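Local structure of FBP protein (Leishmania major, 5OEZ) at residues 90-96 with 111-117; 100-104 with 149-154; 212-217 with 262-267; 39-43 with 171-177; 14-18 with 28-32. The protein probably catalyses the magnesium-dependent hydrolysis of fructose 1,6-bisphosphate to fructose 6-phosphate and phosphate as a homotetramer, a step of carbohydrate biosynthesis. All blocks are in the same frame, centred on the assembly; numbering follows the deposited sequence.

Contact 1 (90-96 with 111-117); sequences SVCVLGS and GDYLIFF
Phe117 reaches over to Ser96 because its CG sits between its own backbone N and carbonyl carbon (chi1 64°), a rotation that folds the ring back across the neighbouring strand. One ring face then receives Ser96 CA in a CH-pi contact, 4.1 Å from the centroid of the Phe117 ring, while Ser96 CB touches Phe117 CZ at 3.6 Å. Leu94 CG approaches the same ring at its edge, beside CE1. Ile115 holds its CG2 in the equivalent position between backbone N and carbonyl carbon, and this methyl lies 3.6 Å from Leu94 CD1, the two side chains running alongside each other in the same direction. Helix 72-87 packs on Leu94 and Phe117, its Phe81 meeting the Phe117 ring. Ser96 OG bonds to Asn78 of that helix. The strands are parallel neighbours in the mixed sheet of the N-terminal FBPase domain, the axes of 93-96 and 113-117 4.8 Å apart at closest and inclined by 8°. The ladder runs through Ile115 N to Val93 O, Gly95 N to Ile115 O and Phe117 N to Gly95 O. Between Val91 and Val93 the register slips by one residue, a beta bulge: Tyr113 O takes Cys92 N at 2.8 Å and, weakly, Val93 N. On the reverse face, Phe116 CD1 lies 3.8 Å from Gly95 CA. Back on the face of Phe117, Tyr113, which binds AMP in another structure of this protein, packs on Phe28 of helix 27-47.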
# COMPACT_ATOMS: atom_id res chain seq x y z
N SER C 90 -10.26 -25.05 13.18
CA SER C 90 -9.50 -26.15 12.57
C SER C 90 -8.52 -26.86 13.50
O SER C 90 -8.05 -27.94 13.17
CB SER C 90 -8.75 -25.64 11.33
OG SER C 90 -9.66 -25.41 10.28
N VAL C 91 -8.16 -26.24 14.63
CA VAL C 91 -7.06 -26.77 15.45
C VAL C 91 -7.58 -27.42 16.72
O VAL C 91 -8.52 -26.92 17.36
CB VAL C 91 -5.98 -25.71 15.77
CG1 VAL C 91 -5.66 -24.87 14.54
CG2 VAL C 91 -6.39 -24.81 16.93
N CYS C 92 -6.98 -28.54 17.06
CA CYS C 92 -7.16 -29.20 18.35
C CYS C 92 -6.18 -28.64 19.38
O CYS C 92 -6.56 -28.25 20.49
CB CYS C 92 -6.90 -30.70 18.18
SG CYS C 92 -7.23 -31.62 19.68
N VAL C 93 -4.92 -28.56 18.98
CA VAL C 93 -3.83 -28.21 19.86
C VAL C 93 -2.91 -27.24 19.15
O VAL C 93 -2.61 -27.41 17.97
CB VAL C 93 -3.03 -29.49 20.23
CG1 VAL C 93 -1.70 -29.20 20.92
CG2 VAL C 93 -3.88 -30.40 21.10
N LEU C 94 -2.43 -26.25 19.91
CA LEU C 94 -1.53 -25.23 19.44
C LEU C 94 -0.24 -25.33 20.24
O LEU C 94 -0.28 -25.46 21.46
CB LEU C 94 -2.14 -23.88 19.76
CG LEU C 94 -2.11 -22.83 18.69
CD1 LEU C 94 -3.11 -23.20 17.61
CD2 LEU C 94 -2.48 -21.50 19.30
N GLY C 95 0.89 -25.25 19.56
CA GLY C 95 2.18 -25.17 20.22
C GLY C 95 3.00 -24.04 19.64
O GLY C 95 3.42 -24.11 18.50
N SER C 96 3.22 -23.01 20.44
CA SER C 96 4.12 -21.92 20.08
C SER C 96 5.50 -22.14 20.68
O SER C 96 5.60 -22.41 21.87
CB SER C 96 3.57 -20.62 20.63
OG SER C 96 4.42 -19.54 20.28
N GLY C 111 -11.03 -28.37 16.22
CA GLY C 111 -10.79 -29.15 14.99
C GLY C 111 -9.87 -30.34 15.25
O GLY C 111 -9.77 -30.81 16.38
N ASP C 112 -9.19 -30.81 14.20
CA ASP C 112 -8.41 -32.07 14.26
C ASP C 112 -6.93 -31.91 13.87
O ASP C 112 -6.22 -32.90 13.71
CB ASP C 112 -9.12 -33.20 13.47
CG ASP C 112 -9.57 -32.78 12.07
OD1 ASP C 112 -9.17 -31.69 11.58
OD2 ASP C 112 -10.35 -33.55 11.48
N TYR C 113 -6.45 -30.67 13.77
CA TYR C 113 -5.04 -30.41 13.48
C TYR C 113 -4.26 -30.04 14.74
O TYR C 113 -4.76 -29.32 15.60
CB TYR C 113 -4.90 -29.32 12.41
CG TYR C 113 -5.34 -29.79 11.04
CD1 TYR C 113 -4.69 -30.84 10.41
CD2 TYR C 113 -6.40 -29.18 10.38
CE1 TYR C 113 -5.07 -31.28 9.15
CE2 TYR C 113 -6.80 -29.62 9.12
CZ TYR C 113 -6.14 -30.67 8.51
OH TYR C 113 -6.52 -31.12 7.26
N LEU C 114 -3.04 -30.56 14.83
CA LEU C 114 -2.06 -30.13 15.83
C LEU C 114 -1.08 -29.26 15.07
O LEU C 114 -0.52 -29.70 14.07
CB LEU C 114 -1.30 -31.33 16.43
CG LEU C 114 -2.09 -32.36 17.25
CD1 LEU C 114 -2.76 -33.39 16.36
CD2 LEU C 114 -1.17 -33.07 18.24
N ILE C 115 -0.85 -28.03 15.53
CA ILE C 115 0.04 -27.12 14.82
C ILE C 115 1.10 -26.57 15.76
O ILE C 115 0.81 -26.13 16.86
CB ILE C 115 -0.72 -26.00 14.07
CG1 ILE C 115 0.26 -25.07 13.37
CG2 ILE C 115 -1.62 -25.20 15.00
CD1 ILE C 115 -0.37 -24.29 12.23
N PHE C 116 2.35 -26.64 15.30
CA PHE C 116 3.49 -26.20 16.06
C PHE C 116 4.16 -25.17 15.21
O PHE C 116 4.48 -25.45 14.06
CB PHE C 116 4.41 -27.39 16.36
CG PHE C 116 3.75 -28.40 17.23
CD1 PHE C 116 3.74 -28.23 18.60
CD2 PHE C 116 3.06 -29.46 16.68
CE1 PHE C 116 3.10 -29.14 19.43
CE2 PHE C 116 2.41 -30.37 17.49
CZ PHE C 116 2.43 -30.21 18.87
N PHE C 117 4.37 -23.98 15.76
CA PHE C 117 4.88 -22.88 14.97
C PHE C 117 5.91 -22.05 15.70
O PHE C 117 5.89 -21.95 16.91
CB PHE C 117 3.71 -22.01 14.47
CG PHE C 117 2.94 -21.33 15.56
CD1 PHE C 117 1.91 -21.97 16.23
CD2 PHE C 117 3.27 -20.03 15.93
CE1 PHE C 117 1.22 -21.33 17.26
CE2 PHE C 117 2.59 -19.40 16.97
CZ PHE C 117 1.57 -20.05 17.64

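Contact 2 (100-104 with 149-154); sequences EQMII and SVEDAN
From Met102 CB a chain extended at chi2 and bent at chi3 (-75°) runs to Ala153 and Asn154. CB itself starts 3.5 Å from Leu94 O on the adjoining strand, and CG continues the chain. SD lies 4.2 Å from Ala153 CB, and also packs on Val93 and Phe116. The bend then lays CE across the helix surface, where it meets Ala153 CB at 3.8 Å. The still closer approach of CE to the amide oxygen of Asn154 is too short to be trusted in detail. That oxygen has a firmer partner: a water donates to Asn154 OD1 at 3.0 Å and accepts from Met102 N at 2.9 Å, so a polar bridge flanks the thioether. Farther along, Ile104 crosses Val150 at a slant, its CD1 3.7 Å from Val150 CG2, while its CG1 rests against the carbonyl of Ser149. Ser149 is the N-cap of the helix, and its OG accepts from Asp152 N at 3.2 Å, fixing the first turn that Ile104 touches. Helix 150-158 thus lies on the face of the sheet that carries Val93, Leu114 and Phe116: strand 103-104, an outermost strand within this chain, supplies Ile104, Met102 comes just ahead of it, the adjacent strand 91-96 adds Val93, which packs on Ala153, and Ile147, in the loop leading to the helix, also packs on Ala153.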
# COMPACT_ATOMS: atom_id res chain seq x y z
N GLU C 100 5.97 -22.54 27.15
CA GLU C 100 6.37 -23.81 27.75
C GLU C 100 5.36 -24.95 27.53
O GLU C 100 5.77 -26.10 27.42
CB GLU C 100 6.79 -23.65 29.21
CG GLU C 100 7.83 -24.70 29.67
CD GLU C 100 9.17 -24.72 28.91
OE1 GLU C 100 9.40 -23.93 27.96
OE2 GLU C 100 10.04 -25.56 29.26
N GLN C 101 4.07 -24.63 27.46
CA GLN C 101 3.03 -25.64 27.29
C GLN C 101 2.26 -25.45 26.00
O GLN C 101 2.22 -24.35 25.46
CB GLN C 101 2.06 -25.62 28.46
CG GLN C 101 2.61 -26.27 29.72
CD GLN C 101 1.62 -26.25 30.86
OE1 GLN C 101 0.46 -25.89 30.68
NE2 GLN C 101 2.08 -26.65 32.05
N MET C 102 1.62 -26.52 25.56
CA MET C 102 0.65 -26.46 24.49
C MET C 102 -0.68 -25.88 24.97
O MET C 102 -1.00 -25.92 26.17
CB MET C 102 0.43 -27.85 23.91
CG MET C 102 1.60 -28.36 23.09
SD MET C 102 1.46 -30.10 22.59
CE MET C 102 1.81 -30.88 24.16
N ILE C 103 -1.44 -25.33 24.03
CA ILE C 103 -2.78 -24.79 24.29
C ILE C 103 -3.80 -25.68 23.62
O ILE C 103 -3.64 -26.03 22.46
CB ILE C 103 -2.91 -23.35 23.75
CG1 ILE C 103 -2.01 -22.41 24.56
CG2 ILE C 103 -4.35 -22.86 23.82
CD1 ILE C 103 -1.65 -21.15 23.81
N ILE C 104 -4.84 -26.05 24.35
CA ILE C 104 -5.92 -26.88 23.84
C ILE C 104 -7.05 -25.92 23.46
O ILE C 104 -7.43 -25.07 24.27
CB ILE C 104 -6.39 -27.91 24.89
CG1 ILE C 104 -5.38 -29.06 25.03
CG2 ILE C 104 -7.70 -28.56 24.47
CD1 ILE C 104 -3.95 -28.68 25.35
N SER C 149 -7.13 -32.28 27.37
CA SER C 149 -6.22 -31.67 28.34
C SER C 149 -4.79 -31.60 27.81
O SER C 149 -4.50 -32.13 26.73
CB SER C 149 -6.22 -32.46 29.65
OG SER C 149 -5.57 -33.71 29.48
N VAL C 150 -3.92 -30.94 28.56
CA VAL C 150 -2.50 -30.83 28.19
C VAL C 150 -1.79 -32.19 28.40
O VAL C 150 -0.87 -32.54 27.64
CB VAL C 150 -1.77 -29.69 28.96
CG1 VAL C 150 -0.29 -29.62 28.58
CG2 VAL C 150 -2.42 -28.34 28.69
N GLU C 151 -2.24 -32.95 29.40
CA GLU C 151 -1.72 -34.30 29.64
C GLU C 151 -1.97 -35.20 28.43
O GLU C 151 -1.05 -35.88 27.97
CB GLU C 151 -2.28 -34.90 30.94
CG GLU C 151 -1.70 -34.24 32.24
CD GLU C 151 -2.46 -32.98 32.68
OE1 GLU C 151 -3.23 -32.40 31.88
OE2 GLU C 151 -2.27 -32.53 33.83
N ASP C 152 -3.19 -35.17 27.88
CA ASP C 152 -3.51 -35.93 26.67
C ASP C 152 -2.60 -35.53 25.54
O ASP C 152 -2.00 -36.38 24.88
CB ASP C 152 -4.98 -35.71 26.23
CG ASP C 152 -6.01 -36.35 27.17
OD1 ASP C 152 -5.63 -37.17 28.04
OD2 ASP C 152 -7.21 -36.03 27.03
N ALA C 153 -2.53 -34.22 25.29
CA ALA C 153 -1.70 -33.67 24.21
C ALA C 153 -0.24 -34.10 24.32
O ALA C 153 0.40 -34.42 23.31
CB ALA C 153 -1.81 -32.16 24.17
N ASN C 154 0.29 -34.12 25.55
CA ASN C 154 1.67 -34.56 25.80
C ASN C 154 1.89 -36.03 25.44
O ASN C 154 2.90 -36.38 24.84
CB ASN C 154 2.08 -34.34 27.26
CG ASN C 154 2.36 -32.88 27.59
OD1 ASN C 154 2.65 -32.07 26.70
ND2 ASN C 154 2.24 -32.52 28.87
O HOH W 1 2.34 -29.08 26.79

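Contact 3 (212-217 with 262-267); sequences RSIYSV and YGGIFC
Polar bonds join Arg212 to Tyr262 and then zip the two backbones together. Arg212 NH1 donates to Tyr262 O at 2.9 Å with an N-H...O angle of 147°, the oxygen lying near the guanidinium edge. A bend at chi2 (76°) folds the chain to this point while CG passes beside the same carbonyl. The acceptor closes helix 252-262, just before Gly263 leaves helical geometry with positive phi, so the arginine charge would probably be favoured by the negative end of the helix. Farther on, Ile265 N donates to Ile214 O (3.0 Å) and Cys267 N to Ser216 O (3.0 Å), with a weak bond from Ser216 N to Ile265 O between them. Flat groups form a second class. Ile214 CD1 stands over the centre of the Arg212 guanidinium, 4.0 Å above its plane, and that plane is turned 37° from the Tyr262 ring. Ser216 OG lies in the plane of the Phe266 ring at its edge, 3.7 Å from Phe266 CD1, and is itself tied to Arg247 O. Apolar pairs complete the set: Tyr215 CB meets Ile265 CG2 at 3.7 Å, and Val217 CG2 faces Cys267 CB at 4.1 Å. Strand 214-216 is the centre of three parallel strands, flanked by 245-246 and 265-268, with helices 227-238 and 252-262 in the connections. These are beta-alpha-beta crossovers, and the Arg247 and Tyr248 beside Ser216 bind fructose 6-phosphate in another structure of this protein.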
# COMPACT_ATOMS: atom_id res chain seq x y z
N ARG C 212 25.32 -27.69 -5.78
CA ARG C 212 25.59 -26.27 -5.94
C ARG C 212 26.63 -25.87 -4.91
O ARG C 212 26.49 -26.17 -3.72
CB ARG C 212 24.31 -25.44 -5.74
CG ARG C 212 24.48 -23.95 -6.03
CD ARG C 212 24.54 -23.65 -7.52
NE ARG C 212 24.96 -22.26 -7.74
CZ ARG C 212 24.17 -21.18 -7.69
NH1 ARG C 212 22.87 -21.27 -7.46
NH2 ARG C 212 24.70 -19.97 -7.88
N SER C 213 27.66 -25.16 -5.35
CA SER C 213 28.81 -24.85 -4.49
C SER C 213 28.61 -23.62 -3.59
O SER C 213 29.34 -22.63 -3.70
CB SER C 213 30.05 -24.65 -5.35
OG SER C 213 30.32 -25.84 -6.08
N ILE C 214 27.62 -23.69 -2.70
CA ILE C 214 27.36 -22.65 -1.71
C ILE C 214 27.17 -23.35 -0.38
O ILE C 214 26.41 -24.32 -0.29
CB ILE C 214 26.09 -21.82 -2.01
CG1 ILE C 214 26.19 -21.14 -3.37
CG2 ILE C 214 25.88 -20.75 -0.93
CD1 ILE C 214 24.91 -20.44 -3.82
N TYR C 215 27.84 -22.84 0.66
CA TYR C 215 27.66 -23.33 2.01
C TYR C 215 27.31 -22.19 2.94
O TYR C 215 27.78 -21.06 2.79
CB TYR C 215 28.89 -24.12 2.49
CG TYR C 215 30.10 -23.33 2.83
CD1 TYR C 215 30.99 -22.92 1.83
CD2 TYR C 215 30.41 -23.00 4.15
CE1 TYR C 215 32.14 -22.19 2.14
CE2 TYR C 215 31.56 -22.28 4.47
CZ TYR C 215 32.42 -21.86 3.46
OH TYR C 215 33.55 -21.11 3.76
N SER C 216 26.50 -22.52 3.95
CA SER C 216 25.92 -21.56 4.86
C SER C 216 26.08 -22.10 6.29
O SER C 216 25.40 -23.05 6.70
CB SER C 216 24.45 -21.33 4.47
OG SER C 216 23.90 -20.17 5.08
N VAL C 217 27.01 -21.48 7.03
CA VAL C 217 27.27 -21.81 8.43
C VAL C 217 27.93 -20.61 9.11
O VAL C 217 28.49 -19.75 8.43
CB VAL C 217 28.15 -23.08 8.52
CG1 VAL C 217 29.58 -22.78 8.08
CG2 VAL C 217 28.13 -23.67 9.92
N TYR C 262 18.44 -21.65 -4.78
CA TYR C 262 19.76 -21.67 -5.45
C TYR C 262 20.45 -23.02 -5.34
O TYR C 262 21.27 -23.34 -6.17
CB TYR C 262 20.67 -20.61 -4.83
CG TYR C 262 20.31 -19.17 -5.13
CD1 TYR C 262 19.12 -18.81 -5.77
CD2 TYR C 262 21.19 -18.14 -4.77
CE1 TYR C 262 18.82 -17.48 -6.04
CE2 TYR C 262 20.91 -16.82 -5.03
CZ TYR C 262 19.72 -16.49 -5.67
OH TYR C 262 19.42 -15.16 -5.94
N GLY C 263 20.10 -23.81 -4.33
CA GLY C 263 20.90 -24.98 -3.97
C GLY C 263 21.99 -24.64 -2.97
O GLY C 263 22.19 -23.47 -2.63
N GLY C 264 22.68 -25.67 -2.50
CA GLY C 264 23.74 -25.52 -1.52
C GLY C 264 23.48 -26.35 -0.29
O GLY C 264 22.72 -27.34 -0.31
N ILE C 265 24.13 -25.95 0.80
CA ILE C 265 23.98 -26.59 2.09
C ILE C 265 23.83 -25.54 3.17
O ILE C 265 24.53 -24.52 3.15
CB ILE C 265 25.15 -27.60 2.40
CG1 ILE C 265 24.79 -28.48 3.60
CG2 ILE C 265 26.47 -26.89 2.63
CD1 ILE C 265 25.68 -29.70 3.78
N PHE C 266 22.94 -25.82 4.11
CA PHE C 266 22.78 -25.05 5.34
C PHE C 266 23.08 -25.96 6.53
O PHE C 266 22.49 -27.03 6.64
CB PHE C 266 21.35 -24.51 5.43
CG PHE C 266 21.08 -23.77 6.70
CD1 PHE C 266 21.61 -22.49 6.89
CD2 PHE C 266 20.35 -24.36 7.73
CE1 PHE C 266 21.40 -21.80 8.08
CE2 PHE C 266 20.15 -23.69 8.93
CZ PHE C 266 20.68 -22.41 9.10
N CYS C 267 23.93 -25.50 7.45
CA CYS C 267 24.35 -26.31 8.62
C CYS C 267 24.24 -25.55 9.94
O CYS C 267 24.64 -24.40 10.04
CB CYS C 267 25.78 -26.76 8.48
SG CYS C 267 26.14 -27.71 7.02

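Contact 4 (39-43 with 171-177); sequences VKVIE and AVYGSAT
Tyr173 projects its ring from the sheet against Ile42 and Val39 of the helix. Ile42 CG2 lies over one ring face in a CH-pi contact, 4.1 Å from the centroid of the Tyr173 ring and 28° off its normal, with the two side chains crossing at about a right angle. At the ring edge, near its plane, Val39 O comes within 3.5 Å of Tyr173 CE1. Val39 CG1, anti to its backbone N (chi1 171°), touches both Tyr173 CE1 (3.7 Å) and Ala171 CB (3.8 Å). Glu43 forms the other end of the patch: its chain bends at chi2 and brings CG to 3.2 Å from Thr177 OG1, a tight contact without a bond. In the second shell, Tyr173 OH is hydrogen-bonded to Ser134 OG of the neighbouring strand, which fixes the buried hydroxyl end of the ring. Phe81 and Ser77 of helix 72-87 pack on Ile42, and Phe199 backs Val39. The turn 174-176 is held by a Gly174 N to Ala176 O hydrogen bond, and Ala176 O also accepts from Asn129 ND2 of a second subunit, while Lys40 forms a salt bridge with Glu198 of a third. Helix 27-47 thus packs along strand 167-173, with segment axes 10.0 Å apart and 15° from parallel. This is alpha/beta packing of a helix on a sheet, here on the beta hairpin of strands 167-173 and 177-182 in the N-terminal FBPase domain.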
# COMPACT_ATOMS: atom_id res chain seq x y z
N VAL C 39 0.23 -14.05 8.79
CA VAL C 39 1.43 -13.63 8.07
C VAL C 39 1.31 -12.18 7.62
O VAL C 39 2.28 -11.42 7.73
CB VAL C 39 1.75 -14.59 6.91
CG1 VAL C 39 2.86 -14.06 6.02
CG2 VAL C 39 2.20 -15.94 7.48
N LYS C 40 0.13 -11.79 7.15
CA LYS C 40 -0.09 -10.43 6.68
C LYS C 40 -0.05 -9.41 7.80
O LYS C 40 0.45 -8.30 7.62
CB LYS C 40 -1.39 -10.33 5.90
CG LYS C 40 -1.30 -11.06 4.59
CD LYS C 40 -2.52 -10.92 3.70
CE LYS C 40 -3.74 -11.57 4.30
NZ LYS C 40 -4.93 -11.06 3.56
N VAL C 41 -0.60 -9.79 8.95
CA VAL C 41 -0.57 -8.93 10.12
C VAL C 41 0.87 -8.71 10.60
O VAL C 41 1.26 -7.60 10.93
CB VAL C 41 -1.45 -9.51 11.27
CG1 VAL C 41 -1.20 -8.79 12.59
CG2 VAL C 41 -2.92 -9.38 10.89
N ILE C 42 1.65 -9.78 10.60
CA ILE C 42 3.07 -9.69 11.00
C ILE C 42 3.88 -8.84 10.02
O ILE C 42 4.71 -8.04 10.42
CB ILE C 42 3.69 -11.09 11.15
CG1 ILE C 42 3.04 -11.80 12.33
CG2 ILE C 42 5.20 -11.00 11.33
CD1 ILE C 42 3.18 -13.31 12.30
N GLU C 43 3.63 -9.03 8.73
CA GLU C 43 4.25 -8.21 7.68
C GLU C 43 3.98 -6.71 7.89
O GLU C 43 4.90 -5.91 7.77
CB GLU C 43 3.73 -8.63 6.30
CG GLU C 43 4.65 -8.29 5.14
CD GLU C 43 4.58 -6.85 4.67
OE1 GLU C 43 3.54 -6.17 4.84
OE2 GLU C 43 5.59 -6.40 4.07
N ALA C 171 7.10 -18.51 6.03
CA ALA C 171 7.02 -17.20 5.42
C ALA C 171 8.37 -16.48 5.59
O ALA C 171 8.99 -16.57 6.63
CB ALA C 171 5.90 -16.40 6.07
N VAL C 172 8.80 -15.78 4.54
CA VAL C 172 10.00 -14.94 4.58
C VAL C 172 9.56 -13.50 4.41
O VAL C 172 8.92 -13.17 3.42
CB VAL C 172 10.95 -15.22 3.42
CG1 VAL C 172 12.35 -14.71 3.75
CG2 VAL C 172 10.99 -16.68 3.09
N TYR C 173 9.92 -12.66 5.37
CA TYR C 173 9.63 -11.24 5.33
C TYR C 173 10.90 -10.51 4.90
O TYR C 173 11.78 -10.25 5.71
CB TYR C 173 9.16 -10.76 6.70
CG TYR C 173 8.05 -11.59 7.32
CD1 TYR C 173 6.71 -11.38 6.97
CD2 TYR C 173 8.34 -12.59 8.25
CE1 TYR C 173 5.70 -12.15 7.53
CE2 TYR C 173 7.33 -13.37 8.81
CZ TYR C 173 6.01 -13.15 8.45
OH TYR C 173 5.00 -13.90 9.02
N GLY C 174 11.01 -10.24 3.61
CA GLY C 174 12.08 -9.43 3.04
C GLY C 174 11.47 -8.34 2.18
O GLY C 174 10.38 -7.84 2.49
N SER C 175 12.15 -7.96 1.09
CA SER C 175 11.64 -6.90 0.19
C SER C 175 10.36 -7.35 -0.48
O SER C 175 9.50 -6.54 -0.77
CB SER C 175 12.69 -6.46 -0.84
OG SER C 175 13.48 -7.55 -1.29
N ALA C 176 10.23 -8.66 -0.70
CA ALA C 176 8.95 -9.28 -0.94
C ALA C 176 8.62 -10.16 0.27
O ALA C 176 9.49 -10.47 1.07
CB ALA C 176 9.01 -10.12 -2.20
N THR C 177 7.36 -10.55 0.39
CA THR C 177 6.90 -11.49 1.39
C THR C 177 6.53 -12.79 0.66
O THR C 177 5.62 -12.78 -0.17
CB THR C 177 5.71 -10.93 2.15
OG1 THR C 177 6.05 -9.63 2.64
CG2 THR C 177 5.30 -11.82 3.31

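Contact 5 (14-18 with 28-32); sequences QYIIK and FTLLM
The Phe28 ring meets Ile16 and Met32 together. Over one face stands Met32 CG, 3.8 Å above the plane of the Phe28 ring and offset toward the rim, one helical turn along from the ring's own backbone. Ile16 arrives obliquely, its CD1 3.7 Å from Phe28 CE2 and its CG2 3.8 Å from Phe28 CD2, so two methyls of one isoleucine span neighbouring ring carbons. The chain of Ile16 turns at chi2 (-69°), which carries CD1 on to Met32 CG as well, at 4.1 Å. Both Ile16 and Met32 also pack on Leu181 of strand 177-182. Thr29 slides past Ile16 in the opposite direction, its OG1 3.7 Å from Ile16 CG2, and Ile17 CG1 touches Thr29 CG2 at 4.0 Å. The helices run nearly antiparallel, with segment axes 9.8 Å apart at 165°. Beyond this pair lies the tetramer: Ile17 packs on Thr89 and Thr29 on Leu30, both of a third subunit. Ile16, Phe28 and Thr29 all bind AMP in another structure of this protein, which places the packing at the allosteric nucleotide site, empty in this chain. What joins the helices here is methyl, methylene and ring carbon; across the contact the Thr29 hydroxyl makes only van der Waals contacts. Such a non-directional interface probably tolerates small shifts between helices 12-18 and 27-47 more readily than a bonded one would.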
# COMPACT_ATOMS: atom_id res chain seq x y z
N GLN C 14 -7.23 -20.46 -3.53
CA GLN C 14 -7.73 -21.19 -4.70
C GLN C 14 -6.93 -22.48 -4.90
O GLN C 14 -7.50 -23.51 -5.17
CB GLN C 14 -7.60 -20.36 -5.98
CG GLN C 14 -8.75 -19.43 -6.28
CD GLN C 14 -8.46 -18.60 -7.53
OE1 GLN C 14 -7.35 -18.08 -7.72
NE2 GLN C 14 -9.45 -18.47 -8.39
N TYR C 15 -5.61 -22.36 -4.82
CA TYR C 15 -4.72 -23.51 -4.99
C TYR C 15 -5.05 -24.63 -3.98
O TYR C 15 -5.14 -25.78 -4.35
CB TYR C 15 -3.25 -23.03 -4.86
CG TYR C 15 -2.20 -24.13 -4.89
CD1 TYR C 15 -1.77 -24.76 -3.71
CD2 TYR C 15 -1.64 -24.54 -6.09
CE1 TYR C 15 -0.82 -25.77 -3.73
CE2 TYR C 15 -0.69 -25.55 -6.13
CZ TYR C 15 -0.29 -26.16 -4.96
OH TYR C 15 0.64 -27.16 -5.02
N ILE C 16 -5.25 -24.26 -2.71
CA ILE C 16 -5.58 -25.21 -1.65
C ILE C 16 -6.92 -25.90 -1.92
O ILE C 16 -7.03 -27.12 -1.77
CB ILE C 16 -5.65 -24.52 -0.26
CG1 ILE C 16 -4.29 -23.95 0.15
CG2 ILE C 16 -6.17 -25.45 0.82
CD1 ILE C 16 -3.24 -24.97 0.49
N ILE C 17 -7.94 -25.12 -2.29
CA ILE C 17 -9.29 -25.66 -2.55
C ILE C 17 -9.27 -26.63 -3.72
O ILE C 17 -9.88 -27.69 -3.65
CB ILE C 17 -10.32 -24.52 -2.81
CG1 ILE C 17 -10.58 -23.74 -1.52
CG2 ILE C 17 -11.65 -25.09 -3.33
CD1 ILE C 17 -11.31 -22.44 -1.72
N LYS C 18 -8.57 -26.25 -4.79
CA LYS C 18 -8.47 -27.07 -5.99
C LYS C 18 -7.74 -28.38 -5.70
O LYS C 18 -8.13 -29.43 -6.21
CB LYS C 18 -7.77 -26.27 -7.12
CG LYS C 18 -7.72 -27.02 -8.45
CD LYS C 18 -9.13 -27.15 -9.07
CE LYS C 18 -9.45 -28.34 -9.94
NZ LYS C 18 -8.71 -28.28 -11.21
N PHE C 28 -8.72 -27.78 6.30
CA PHE C 28 -7.38 -27.35 5.91
C PHE C 28 -7.41 -25.95 5.27
O PHE C 28 -6.50 -25.14 5.49
CB PHE C 28 -6.71 -28.38 4.97
CG PHE C 28 -5.25 -28.09 4.71
CD1 PHE C 28 -4.34 -28.10 5.75
CD2 PHE C 28 -4.80 -27.81 3.43
CE1 PHE C 28 -3.00 -27.82 5.52
CE2 PHE C 28 -3.47 -27.53 3.19
CZ PHE C 28 -2.56 -27.54 4.23
N THR C 29 -8.44 -25.69 4.48
CA THR C 29 -8.66 -24.38 3.90
C THR C 29 -8.78 -23.31 4.98
O THR C 29 -8.14 -22.25 4.89
CB THR C 29 -9.91 -24.41 3.01
OG1 THR C 29 -9.68 -25.33 1.94
CG2 THR C 29 -10.21 -23.04 2.39
N LEU C 30 -9.60 -23.57 6.00
CA LEU C 30 -9.77 -22.62 7.09
C LEU C 30 -8.46 -22.41 7.84
O LEU C 30 -8.13 -21.28 8.19
CB LEU C 30 -10.89 -23.04 8.04
CG LEU C 30 -12.31 -23.16 7.47
CD1 LEU C 30 -13.33 -23.34 8.60
CD2 LEU C 30 -12.69 -21.98 6.61
N LEU C 31 -7.71 -23.49 8.07
CA LEU C 31 -6.39 -23.38 8.69
C LEU C 31 -5.46 -22.45 7.88
O LEU C 31 -4.83 -21.56 8.44
CB LEU C 31 -5.74 -24.75 8.83
CG LEU C 31 -4.38 -24.80 9.53
CD1 LEU C 31 -4.59 -24.62 11.03
CD2 LEU C 31 -3.68 -26.12 9.27
N MET C 32 -5.37 -22.68 6.58
CA MET C 32 -4.51 -21.87 5.74
C MET C 32 -4.97 -20.42 5.62
O MET C 32 -4.13 -19.55 5.45
CB MET C 32 -4.29 -22.51 4.36
CG MET C 32 -3.49 -23.81 4.42
SD MET C 32 -1.94 -23.69 5.35
CE MET C 32 -1.15 -22.22 4.64

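Contacts 1, 2, 4 and 5 all lie in the N-terminal FBPase domain, and contact 3 in the C-terminal one, its centre 32 Å from that of contact 1. Contact 5 abuts contact 1, their centres 16 Å apart: through Tyr113 of contact 1 and Phe28 of contact 5, the AMP site spans both. Contact 2 continues the sheet of contact 1 outward, with centres 10 Å apart. Helix 27-47 serves contacts 4 and 5, centres 19 Å apart, and both touch a third subunit. Contact 4 lies beside metal-binding Leu120, through Ile42, whereas contact 3 adjoins the fructose 6-phosphate residues Tyr248 and Tyr268; both touch a second subunit.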